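Local coordinates for STIL N-terminal domain-containing protein (Trichoplax adhaerens, PDB 5OI9), which probably acts in centriole assembly as a STIL-family protein, its N-terminal domain being a likely docking part for partners such as CEP85, at residues A[69-73]-A[107-111]; A[47-51]-A[89-93]; A[165-171]-A[185-191]; A[325-329]-A[344-349]. All blocks are in the same frame, centred on the assembly; numbering follows the deposited sequence.

Interaction 1. Residues A[69-73]-A[107-111]; sequences QKFFL and LHVPT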
loop_
_atom_site.group_PDB
_atom_site.type_symbol
_atom_site.label_atom_id
_atom_site.label_comp_id
_atom_site.label_asym_id
_atom_site.label_seq_id
_atom_site.Cartn_x
_atom_site.Cartn_y
_atom_site.Cartn_z
ATOM N N GLN A 69 9.107 5.753 23.719
ATOM C CA GLN A 69 9.485 4.416 23.299
ATOM C C GLN A 69 9.134 4.195 21.832
ATOM O O GLN A 69 8.149 4.729 21.316
ATOM C CB GLN A 69 8.799 3.358 24.165
ATOM C CG GLN A 69 9.301 3.304 25.597
ATOM C CD GLN A 69 8.374 4.003 26.574
ATOM O OE1 GLN A 69 7.554 4.833 26.185
ATOM N NE2 GLN A 69 8.488 3.657 27.850
ATOM N N LYS A 70 9.955 3.389 21.161
ATOM C CA LYS A 70 9.790 3.084 19.743
ATOM C C LYS A 70 9.497 1.597 19.599
ATOM O O LYS A 70 10.366 0.761 19.867
ATOM C CB LYS A 70 11.040 3.465 18.952
ATOM C CG LYS A 70 11.405 4.933 19.017
ATOM C CD LYS A 70 10.401 5.793 18.272
ATOM C CE LYS A 70 10.905 7.220 18.129
ATOM N NZ LYS A 70 9.987 8.042 17.293
ATOM N N PHE A 71 8.280 1.268 19.167
ATOM C CA PHE A 71 7.909 -0.119 18.921
ATOM C C PHE A 71 7.338 -0.283 17.519
ATOM O O PHE A 71 7.384 0.647 16.707
ATOM C CB PHE A 71 6.878 -0.611 19.942
ATOM C CG PHE A 71 7.322 -0.495 21.370
ATOM C CD1 PHE A 71 8.397 -1.230 21.842
ATOM C CD2 PHE A 71 6.642 0.331 22.252
ATOM C CE1 PHE A 71 8.799 -1.130 23.161
ATOM C CE2 PHE A 71 7.037 0.434 23.573
ATOM C CZ PHE A 71 8.117 -0.297 24.028
ATOM N N PHE A 72 6.787 -1.460 17.234
ATOM C CA PHE A 72 6.067 -1.710 15.995
ATOM C C PHE A 72 4.721 -2.343 16.308
ATOM O O PHE A 72 4.603 -3.153 17.232
ATOM C CB PHE A 72 6.855 -2.632 15.045
ATOM C CG PHE A 72 8.139 -2.040 14.542
ATOM C CD1 PHE A 72 8.133 -1.113 13.513
ATOM C CD2 PHE A 72 9.354 -2.417 15.092
ATOM C CE1 PHE A 72 9.314 -0.565 13.045
ATOM C CE2 PHE A 72 10.538 -1.873 14.629
ATOM C CZ PHE A 72 10.519 -0.946 13.604
ATOM N N LEU A 73 3.708 -1.952 15.546
ATOM C CA LEU A 73 2.488 -2.729 15.416
ATOM C C LEU A 73 2.517 -3.437 14.068
ATOM O O LEU A 73 3.079 -2.929 13.095
ATOM C CB LEU A 73 1.245 -1.843 15.533
ATOM C CG LEU A 73 1.002 -1.192 16.899
ATOM C CD1 LEU A 73 -0.281 -0.380 16.897
ATOM C CD2 LEU A 73 0.966 -2.243 18.001
ATOM N N LEU A 107 20.201 -0.191 13.984
ATOM C CA LEU A 107 18.904 0.050 13.372
ATOM C C LEU A 107 17.832 -0.723 14.129
ATOM O O LEU A 107 18.100 -1.769 14.728
ATOM C CB LEU A 107 18.910 -0.338 11.885
ATOM C CG LEU A 107 17.643 -0.053 11.072
ATOM C CD1 LEU A 107 17.240 1.411 11.192
ATOM C CD2 LEU A 107 17.829 -0.443 9.613
ATOM N N HIS A 108 16.612 -0.191 14.092
ATOM C CA HIS A 108 15.462 -0.727 14.812
ATOM C C HIS A 108 14.502 -1.352 13.804
ATOM O O HIS A 108 13.951 -0.646 12.951
ATOM C CB HIS A 108 14.779 0.385 15.611
ATOM C CG HIS A 108 13.619 -0.073 16.440
ATOM N ND1 HIS A 108 13.725 -1.063 17.393
ATOM C CD2 HIS A 108 12.331 0.345 16.474
ATOM C CE1 HIS A 108 12.550 -1.245 17.969
ATOM N NE2 HIS A 108 11.687 -0.402 17.430
ATOM N N VAL A 109 14.312 -2.665 13.896
ATOM C CA VAL A 109 13.520 -3.414 12.918
ATOM C C VAL A 109 12.616 -4.396 13.648
ATOM O O VAL A 109 12.862 -4.743 14.812
ATOM C CB VAL A 109 14.416 -4.169 11.912
ATOM C CG1 VAL A 109 15.204 -3.192 11.051
ATOM C CG2 VAL A 109 15.347 -5.130 12.642
ATOM N N PRO A 110 11.549 -4.857 12.988
ATOM C CA PRO A 110 10.667 -5.848 13.618
ATOM C C PRO A 110 11.389 -7.154 13.914
ATOM O O PRO A 110 12.455 -7.450 13.369
ATOM C CB PRO A 110 9.558 -6.052 12.578
ATOM C CG PRO A 110 9.559 -4.807 11.773
ATOM C CD PRO A 110 10.992 -4.363 11.716
ATOM N N THR A 111 10.778 -7.949 14.798
ATOM C CA THR A 111 11.372 -9.218 15.209
ATOM C C THR A 111 11.506 -10.171 14.028
ATOM O O THR A 111 12.615 -10.577 13.662
ATOM C CB THR A 111 10.534 -9.854 16.320
ATOM O OG1 THR A 111 10.650 -9.078 17.518
ATOM C CG2 THR A 111 11.002 -11.279 16.595
#

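Interaction 2. Residues A[47-51]-A[89-93]; sequences CLRLA and IDRFD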
loop_
_atom_site.group_PDB
_atom_site.type_symbol
_atom_site.label_atom_id
_atom_site.label_comp_id
_atom_site.label_asym_id
_atom_site.label_seq_id
_atom_site.Cartn_x
_atom_site.Cartn_y
_atom_site.Cartn_z
ATOM N N CYS A 47 -3.643 -5.803 21.424
ATOM C CA CYS A 47 -2.292 -5.411 21.031
ATOM C C CYS A 47 -1.930 -4.045 21.601
ATOM O O CYS A 47 -0.767 -3.810 21.943
ATOM C CB CYS A 47 -2.125 -5.459 19.503
ATOM S SG CYS A 47 -2.861 -4.125 18.516
ATOM N N LEU A 48 -2.910 -3.150 21.750
ATOM C CA LEU A 48 -2.662 -1.904 22.473
ATOM C C LEU A 48 -2.333 -2.173 23.937
ATOM O O LEU A 48 -1.469 -1.505 24.518
ATOM C CB LEU A 48 -3.874 -0.976 22.365
ATOM C CG LEU A 48 -4.156 -0.347 21.000
ATOM C CD1 LEU A 48 -5.474 0.411 21.028
ATOM C CD2 LEU A 48 -3.016 0.571 20.583
ATOM N N ARG A 49 -3.014 -3.144 24.552
ATOM C CA ARG A 49 -2.725 -3.478 25.943
ATOM C C ARG A 49 -1.318 -4.048 26.091
ATOM O O ARG A 49 -0.602 -3.711 27.041
ATOM C CB ARG A 49 -3.767 -4.461 26.479
ATOM C CG ARG A 49 -3.572 -4.825 27.947
ATOM C CD ARG A 49 -4.598 -5.846 28.420
ATOM N NE ARG A 49 -5.951 -5.297 28.453
ATOM C CZ ARG A 49 -6.473 -4.658 29.495
ATOM N NH1 ARG A 49 -5.756 -4.484 30.596
ATOM N NH2 ARG A 49 -7.713 -4.192 29.436
ATOM N N LEU A 50 -0.902 -4.909 25.155
ATOM C CA LEU A 50 0.465 -5.421 25.176
ATOM C C LEU A 50 1.476 -4.305 24.946
ATOM O O LEU A 50 2.529 -4.272 25.594
ATOM C CB LEU A 50 0.633 -6.517 24.125
ATOM C CG LEU A 50 -0.159 -7.811 24.311
ATOM C CD1 LEU A 50 0.005 -8.703 23.093
ATOM C CD2 LEU A 50 0.285 -8.538 25.569
ATOM N N ALA A 51 1.176 -3.386 24.025
ATOM C CA ALA A 51 2.076 -2.265 23.774
ATOM C C ALA A 51 2.231 -1.400 25.017
ATOM O O ALA A 51 3.349 -1.029 25.396
ATOM C CB ALA A 51 1.562 -1.431 22.600
ATOM N N ILE A 89 -4.927 -4.189 12.383
ATOM C CA ILE A 89 -3.762 -4.178 13.262
ATOM C C ILE A 89 -4.092 -4.989 14.508
ATOM O O ILE A 89 -5.005 -4.633 15.264
ATOM C CB ILE A 89 -3.354 -2.743 13.631
ATOM C CG1 ILE A 89 -3.096 -1.918 12.369
ATOM C CG2 ILE A 89 -2.133 -2.749 14.536
ATOM C CD1 ILE A 89 -2.672 -0.490 12.648
ATOM N N ASP A 90 -3.342 -6.074 14.737
ATOM C CA ASP A 90 -3.648 -6.964 15.852
ATOM C C ASP A 90 -2.413 -7.563 16.521
ATOM O O ASP A 90 -2.556 -8.497 17.319
ATOM C CB ASP A 90 -4.568 -8.101 15.386
ATOM C CG ASP A 90 -3.900 -9.021 14.380
ATOM O OD1 ASP A 90 -2.965 -8.569 13.684
ATOM O OD2 ASP A 90 -4.309 -10.196 14.283
ATOM N N ARG A 91 -1.212 -7.064 16.237
ATOM C CA ARG A 91 0.001 -7.636 16.803
ATOM C C ARG A 91 0.942 -6.531 17.252
ATOM O O ARG A 91 1.194 -5.582 16.504
ATOM C CB ARG A 91 0.709 -8.544 15.793
ATOM C CG ARG A 91 0.079 -9.914 15.636
ATOM C CD ARG A 91 0.643 -10.610 14.417
ATOM N NE ARG A 91 0.218 -9.944 13.191
ATOM C CZ ARG A 91 0.940 -9.900 12.077
ATOM N NH1 ARG A 91 2.136 -10.473 12.036
ATOM N NH2 ARG A 91 0.470 -9.270 11.007
ATOM N N PHE A 92 1.454 -6.664 18.471
ATOM C CA PHE A 92 2.484 -5.783 18.996
ATOM C C PHE A 92 3.840 -6.465 18.884
ATOM O O PHE A 92 3.958 -7.676 19.095
ATOM C CB PHE A 92 2.204 -5.413 20.453
ATOM C CG PHE A 92 3.381 -4.807 21.162
ATOM C CD1 PHE A 92 3.774 -3.507 20.894
ATOM C CD2 PHE A 92 4.097 -5.541 22.094
ATOM C CE1 PHE A 92 4.856 -2.949 21.543
ATOM C CE2 PHE A 92 5.181 -4.988 22.746
ATOM C CZ PHE A 92 5.562 -3.690 22.473
ATOM N N ASP A 93 4.859 -5.684 18.551
ATOM C CA ASP A 93 6.205 -6.211 18.366
ATOM C C ASP A 93 7.219 -5.191 18.867
ATOM O O ASP A 93 7.346 -4.104 18.287
ATOM C CB ASP A 93 6.447 -6.544 16.891
ATOM C CG ASP A 93 7.801 -7.186 16.647
ATOM O OD1 ASP A 93 8.468 -7.586 17.626
ATOM O OD2 ASP A 93 8.199 -7.290 15.468
#

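Interaction 3. Residues A[165-171]-A[185-191]; sequences MLSLKIH and VTSGVVV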
loop_
_atom_site.group_PDB
_atom_site.type_symbol
_atom_site.label_atom_id
_atom_site.label_comp_id
_atom_site.label_asym_id
_atom_site.label_seq_id
_atom_site.Cartn_x
_atom_site.Cartn_y
_atom_site.Cartn_z
HETATM N N MSE A 165 2.447 1.095 -1.087
HETATM C CA MSE A 165 1.793 2.313 -1.560
HETATM C C MSE A 165 1.325 3.230 -0.432
HETATM O O MSE A 165 0.777 4.296 -0.691
HETATM C CB MSE A 165 0.594 1.961 -2.444
HETATM C CG MSE A 165 0.952 1.095 -3.626
HETATM SE SE MSE A 165 2.297 1.967 -4.718
HETATM C CE MSE A 165 3.173 0.362 -5.393
ATOM N N LEU A 166 1.527 2.814 0.816
ATOM C CA LEU A 166 1.124 3.635 1.950
ATOM C C LEU A 166 2.121 3.470 3.087
ATOM O O LEU A 166 2.730 2.409 3.251
ATOM C CB LEU A 166 -0.294 3.291 2.426
ATOM C CG LEU A 166 -0.622 1.831 2.740
ATOM C CD1 LEU A 166 -0.413 1.528 4.217
ATOM C CD2 LEU A 166 -2.046 1.512 2.317
ATOM N N SER A 167 2.291 4.540 3.861
ATOM C CA SER A 167 3.141 4.531 5.045
ATOM C C SER A 167 2.307 5.003 6.225
ATOM O O SER A 167 1.839 6.146 6.240
ATOM C CB SER A 167 4.375 5.417 4.859
ATOM O OG SER A 167 5.167 5.425 6.032
ATOM N N LEU A 168 2.125 4.125 7.205
ATOM C CA LEU A 168 1.224 4.349 8.325
ATOM C C LEU A 168 2.020 4.362 9.622
ATOM O O LEU A 168 2.882 3.504 9.832
ATOM C CB LEU A 168 0.147 3.259 8.363
ATOM C CG LEU A 168 -0.957 3.333 9.415
ATOM C CD1 LEU A 168 -1.903 4.489 9.121
ATOM C CD2 LEU A 168 -1.713 2.015 9.466
ATOM N N LYS A 169 1.732 5.337 10.485
ATOM C CA LYS A 169 2.403 5.474 11.771
ATOM C C LYS A 169 1.361 5.746 12.846
ATOM O O LYS A 169 0.270 6.246 12.562
ATOM C CB LYS A 169 3.448 6.600 11.753
ATOM C CG LYS A 169 4.513 6.446 10.680
ATOM C CD LYS A 169 5.361 7.701 10.556
ATOM C CE LYS A 169 6.227 7.913 11.786
ATOM N NZ LYS A 169 7.262 6.850 11.919
ATOM N N ILE A 170 1.706 5.414 14.090
ATOM C CA ILE A 170 0.812 5.616 15.226
ATOM C C ILE A 170 1.589 6.259 16.367
ATOM O O ILE A 170 2.692 5.816 16.703
ATOM C CB ILE A 170 0.163 4.298 15.692
ATOM C CG1 ILE A 170 -0.772 3.757 14.610
ATOM C CG2 ILE A 170 -0.614 4.512 16.985
ATOM C CD1 ILE A 170 -1.466 2.475 14.992
ATOM N N HIS A 171 1.016 7.310 16.949
ATOM C CA HIS A 171 1.489 7.906 18.194
ATOM C C HIS A 171 0.486 7.589 19.294
ATOM O O HIS A 171 -0.717 7.827 19.129
ATOM C CB HIS A 171 1.652 9.423 18.067
ATOM C CG HIS A 171 2.671 9.848 17.055
ATOM N ND1 HIS A 171 2.678 11.107 16.496
ATOM C CD2 HIS A 171 3.717 9.187 16.507
ATOM C CE1 HIS A 171 3.684 11.203 15.644
ATOM N NE2 HIS A 171 4.330 10.051 15.633
ATOM N N VAL A 185 -4.737 7.402 21.016
ATOM C CA VAL A 185 -4.131 6.793 19.840
ATOM C C VAL A 185 -4.341 7.731 18.660
ATOM O O VAL A 185 -5.481 8.021 18.284
ATOM C CB VAL A 185 -4.728 5.406 19.555
ATOM C CG1 VAL A 185 -4.061 4.772 18.343
ATOM C CG2 VAL A 185 -4.608 4.510 20.774
ATOM N N THR A 186 -3.244 8.218 18.087
ATOM C CA THR A 186 -3.273 9.024 16.872
ATOM C C THR A 186 -2.585 8.250 15.757
ATOM O O THR A 186 -1.488 7.716 15.953
ATOM C CB THR A 186 -2.583 10.377 17.079
ATOM O OG1 THR A 186 -3.303 11.143 18.053
ATOM C CG2 THR A 186 -2.530 11.154 15.773
ATOM N N SER A 187 -3.228 8.187 14.592
ATOM C CA SER A 187 -2.716 7.454 13.442
ATOM C C SER A 187 -2.571 8.399 12.259
ATOM O O SER A 187 -3.494 9.158 11.949
ATOM C CB SER A 187 -3.642 6.294 13.071
ATOM O OG SER A 187 -4.883 6.774 12.580
ATOM N N GLY A 188 -1.420 8.344 11.599
ATOM C CA GLY A 188 -1.178 9.154 10.422
ATOM C C GLY A 188 -0.699 8.296 9.271
ATOM O O GLY A 188 -0.016 7.289 9.459
ATOM N N VAL A 189 -1.073 8.712 8.061
ATOM C CA VAL A 189 -0.757 7.968 6.849
ATOM C C VAL A 189 -0.342 8.944 5.755
ATOM O O VAL A 189 -0.773 10.100 5.729
ATOM C CB VAL A 189 -1.954 7.102 6.384
ATOM C CG1 VAL A 189 -3.078 7.978 5.842
ATOM C CG2 VAL A 189 -1.515 6.072 5.350
ATOM N N VAL A 190 0.523 8.476 4.859
ATOM C CA VAL A 190 0.855 9.187 3.631
ATOM C C VAL A 190 0.685 8.225 2.463
ATOM O O VAL A 190 1.082 7.057 2.544
ATOM C CB VAL A 190 2.285 9.775 3.653
ATOM C CG1 VAL A 190 2.384 10.893 4.672
ATOM C CG2 VAL A 190 3.313 8.698 3.952
ATOM N N VAL A 191 0.065 8.708 1.393
ATOM C CA VAL A 191 -0.157 7.923 0.181
ATOM C C VAL A 191 0.215 8.788 -1.017
ATOM O O VAL A 191 -0.099 9.988 -1.022
ATOM C CB VAL A 191 -1.613 7.439 0.091
ATOM C CG1 VAL A 191 -1.876 6.753 -1.242
ATOM C CG2 VAL A 191 -1.935 6.502 1.245
#

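Interaction 4. Residues A[325-329]-A[344-349]; sequences CQASD and MRLQLV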
loop_
_atom_site.group_PDB
_atom_site.type_symbol
_atom_site.label_atom_id
_atom_site.label_comp_id
_atom_site.label_asym_id
_atom_site.label_seq_id
_atom_site.Cartn_x
_atom_site.Cartn_y
_atom_site.Cartn_z
ATOM N N CYS A 325 -3.206 12.635 6.182
ATOM C CA CYS A 325 -4.055 13.164 7.246
ATOM C C CYS A 325 -3.892 12.304 8.488
ATOM O O CYS A 325 -3.172 11.300 8.463
ATOM C CB CYS A 325 -5.526 13.206 6.835
ATOM S SG CYS A 325 -6.385 11.630 6.973
ATOM N N GLN A 326 -4.551 12.685 9.579
ATOM C CA GLN A 326 -4.475 11.909 10.803
ATOM C C GLN A 326 -5.865 11.760 11.401
ATOM O O GLN A 326 -6.791 12.515 11.089
ATOM C CB GLN A 326 -3.529 12.549 11.823
ATOM C CG GLN A 326 -4.025 13.869 12.377
ATOM C CD GLN A 326 -3.273 14.294 13.622
ATOM O OE1 GLN A 326 -2.056 14.474 13.597
ATOM N NE2 GLN A 326 -3.998 14.449 14.726
ATOM N N ALA A 327 -5.995 10.758 12.265
ATOM C CA ALA A 327 -7.202 10.533 13.041
ATOM C C ALA A 327 -6.793 10.078 14.432
ATOM O O ALA A 327 -5.723 9.492 14.618
ATOM C CB ALA A 327 -8.121 9.497 12.382
ATOM N N SER A 328 -7.640 10.366 15.414
ATOM C CA SER A 328 -7.305 10.032 16.788
ATOM C C SER A 328 -8.573 9.738 17.571
ATOM O O SER A 328 -9.658 10.227 17.244
ATOM C CB SER A 328 -6.510 11.154 17.470
ATOM O OG SER A 328 -7.238 12.367 17.478
ATOM N N ASP A 329 -8.415 8.925 18.610
ATOM C CA ASP A 329 -9.508 8.589 19.505
ATOM C C ASP A 329 -8.909 8.093 20.813
ATOM O O ASP A 329 -7.774 7.608 20.848
ATOM C CB ASP A 329 -10.433 7.536 18.882
ATOM C CG ASP A 329 -11.764 7.422 19.601
ATOM O OD1 ASP A 329 -11.923 8.034 20.679
ATOM O OD2 ASP A 329 -12.659 6.723 19.077
HETATM N N MSE A 344 -10.635 -0.894 18.060
HETATM C CA MSE A 344 -10.854 0.514 17.797
HETATM C C MSE A 344 -10.754 0.768 16.291
HETATM O O MSE A 344 -9.829 0.290 15.637
HETATM C CB MSE A 344 -9.836 1.332 18.582
HETATM C CG MSE A 344 -9.540 2.708 18.058
HETATM SE SE MSE A 344 -7.941 3.383 18.958
HETATM C CE MSE A 344 -7.968 5.181 18.292
ATOM N N ARG A 345 -11.723 1.495 15.742
ATOM C CA ARG A 345 -11.760 1.811 14.321
ATOM C C ARG A 345 -11.478 3.290 14.111
ATOM O O ARG A 345 -12.121 4.143 14.731
ATOM C CB ARG A 345 -13.111 1.442 13.694
ATOM C CG ARG A 345 -13.245 1.925 12.253
ATOM C CD ARG A 345 -14.303 1.160 11.473
ATOM N NE ARG A 345 -13.986 -0.261 11.353
ATOM C CZ ARG A 345 -14.588 -1.094 10.508
ATOM N NH1 ARG A 345 -15.535 -0.653 9.693
ATOM N NH2 ARG A 345 -14.238 -2.372 10.472
ATOM N N LEU A 346 -10.513 3.584 13.244
ATOM C CA LEU A 346 -10.195 4.939 12.820
ATOM C C LEU A 346 -10.448 5.072 11.326
ATOM O O LEU A 346 -10.141 4.159 10.552
ATOM C CB LEU A 346 -8.741 5.297 13.141
ATOM C CG LEU A 346 -8.384 5.410 14.622
ATOM C CD1 LEU A 346 -6.880 5.546 14.816
ATOM C CD2 LEU A 346 -9.118 6.588 15.249
ATOM N N GLN A 347 -11.011 6.210 10.930
ATOM C CA GLN A 347 -11.314 6.513 9.537
ATOM C C GLN A 347 -10.385 7.622 9.061
ATOM O O GLN A 347 -10.291 8.675 9.703
ATOM C CB GLN A 347 -12.776 6.943 9.381
ATOM C CG GLN A 347 -13.788 5.928 9.895
ATOM C CD GLN A 347 -14.027 4.792 8.919
ATOM O OE1 GLN A 347 -14.782 4.935 7.957
ATOM N NE2 GLN A 347 -13.388 3.654 9.165
ATOM N N LEU A 348 -9.692 7.385 7.952
ATOM C CA LEU A 348 -8.741 8.352 7.410
ATOM C C LEU A 348 -9.116 8.644 5.964
ATOM O O LEU A 348 -9.026 7.762 5.104
ATOM C CB LEU A 348 -7.299 7.836 7.510
ATOM C CG LEU A 348 -6.652 7.739 8.901
ATOM C CD1 LEU A 348 -7.184 6.554 9.694
ATOM C CD2 LEU A 348 -5.132 7.665 8.814
ATOM N N VAL A 349 -9.546 9.875 5.703
ATOM C CA VAL A 349 -9.807 10.351 4.346
ATOM C C VAL A 349 -8.815 11.475 4.064
ATOM O O VAL A 349 -9.148 12.658 4.230
ATOM C CB VAL A 349 -11.263 10.813 4.171
ATOM C CG1 VAL A 349 -11.530 11.225 2.730
ATOM C CG2 VAL A 349 -12.226 9.712 4.595
#

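Interaction 1. Residues A[69-73]-A[107-111]
The backbone from K70 to F72 and that from H108 to P110 run in nearly the same direction, 23° apart, and F72 and P110 bring their CA atoms to 6.6 Å. Side chains carry most of the contact, and the F72 ring is its centre. P110 lies over one face of that ring. Its CG sits 4.0 Å from the F72 ring centroid, almost straight above the middle, which makes a CH-pi contact. The H108 ring meets F72 in an offset way. The planes are near parallel, at 18°, but slid apart, with centroids 4.7 Å from each other. The rings barely overlap; F72 CE2 lies over one face of the H108 ring, toward its rim, 3.4 Å from H108 CD2. The backbone of H108 also takes part, since its O lies in the plane of the F72 ring, 3.5 Å from F72 CZ. Both segments belong to a run of antiparallel strands, in which strands 69-79 and 108-109 each pair with strand 85-97. F72 points from strand 69-79 toward H108 and P110. H108 reaches back because its CG is anti to the backbone N (chi1 -177°). This brings H108 NE2 to 3.0 Å from K70 O. With an alanine in place of F72, H108 would probably lose the ring it lies beside and be freer to turn, and P110 would lose the ring face it covers. I119 of strand 118-126 also touches both F72 and P110. K70 turns its amine away to S123.

Interaction 2. Residues A[47-51]-A[89-93]
The start of helix 45-61 packs here on strand 85-97, with C47, L50 and A51 meeting I89 to F92. The axes of the two short segments approach to 7.2 Å and run almost the same way, 17° apart. No hydrogen bond crosses between them. F92 is the main strand residue. A51 lies over one face of its ring, with A51 CA 3.7 Å from the F92 ring centroid in a CH-pi contact. The methyl is close as well: A51 CB is 3.5 Å from F92 CD1. L50 O stands above the same face but toward the rim, and L50 CB touches F92 CD2 at 4.1 Å. With chi1 at 165°, CG opposite the backbone N, the F92 ring turns a face to the helix. Replacing F92 by a serine would probably leave A51 CA and L50 O without the ring face they lie over and open a gap between helix and strand. F71 meets the same ring edge-to-face. Further down, C47 CB rests on the backbone, 3.7 Å from D90 C, and C47 SG reaches the CG2 of I89 at 4.3 Å. D90 and R91 both face L74, forming a classic beta bulge in strand 85-97. R91 NE has a 3.5 Å salt bridge to D90 OD1, and R91 has a second acidic partner in D117. The whole is helix-on-sheet packing, with one helix turn lying against a bulged strand.

Interaction 3. Residues A[165-171]-A[185-191]
M165 meets V191 before the strand pairing begins, its O lying 3.7 Å from V191 CG1. L166 follows, and its CB touches V191 CG2 at 3.8 Å. Regular pairing starts at S167, a hydrogen-bonded pair with V190. S167 N gives to V190 O, and V190 N returns a bond to S167 O at 3.0 Å. On the same face, S167 CB packs on V190 CG2. L168 and V189 form a non-hydrogen-bonded pair on the other face. L168 CG is anti to the backbone N (chi1 -177°), which carries CD1 across to V189 CB at 3.8 Å. K169 pairs with G188 through two bonds, K169 N to G188 O at 2.8 Å being nearly linear. G188 has no side chain, and K169 leans off toward E141 of helix 139-155. I170 is paired with S187 without hydrogen bonds. Its CG2 branch meets V185 CG1 at 3.7 Å, on the face where I120 and L122 of strand 118-126 also touch I170. H171 closes the series. H171 N reaches T186 O at 2.7 Å, and T186 N gives a straight bond to H171 O (173° at the hydrogen). The H171 ring turns away from T186 and stacks on F137. Six backbone bonds in this antiparallel register mark a long beta hairpin, formed by strands 167-176 and 180-192.

Interaction 4. Residues A[325-329]-A[344-349]
A327 and L348 face each other where the two end strands of a strongly curled sheet come together. Strand 322-334 pairs with strand 180-192, and strand 343-348 pairs with strand 39-44. The short segments run antiparallel at 156°, but their axes stay 6.6 Å apart and no hydrogen bond links them. The chain of paired strands from 343-348 round to 322-334 gives a curled sheet, probably barrel-like, and side chains fill this seam instead of backbone ladders.

Apolar contacts make up the middle. A327 CB points at the other strand and sits between two leucines. It is 4.1 Å from L348 CD1 and 4.2 Å from L346 CD2. The same L346 CD2 also reaches D329 CB at 4.0 Å, so this one methyl bridges two residues of strand 322-334.

Sulfur contacts hold one end. C325 SG lies between its backbone N and carbonyl carbon (chi1 81°), which turns it to the far strand. There it meets L348 CB at 3.9 Å and the backbone of V349.

Polar groups join the strands indirectly. N356 gives a hydrogen bond from ND2 to Q347 O and a weak one to Q326 O, so it spans the seam. A327 O turns the other way, to S187. The amide of Q347 bonds to T40 and N38.

The other end is closed by M344, a selenomethionine. Its chain is extended beyond CG, which sets CE 3.5 Å from D329 CB.

How the interactions relate
All four interactions belong to one curled mixed sheet and the helix lying on it. Interactions 1 and 2 are interlocked, with centres about 12 Å apart. F72 O and D93 N lie 2.9 Å apart, a probable hydrogen bond, and T111 OG1 lies 2.6 Å from D93 OD1, another probable one. Interaction 3 continues the same core: L73 CD1 and I89 CD1 both reach I170 CD1, at 3.6 and 4.0 Å. Strands 180-192 and 322-334, one from each of interactions 3 and 4, are neighbours in the sheet. Their centres are about 9 Å apart, and V185 N lies 3.0 Å from D329 O, a probable hydrogen bond. Interactions 1 and 4 do not touch; their nearest atoms are about 9 Å apart.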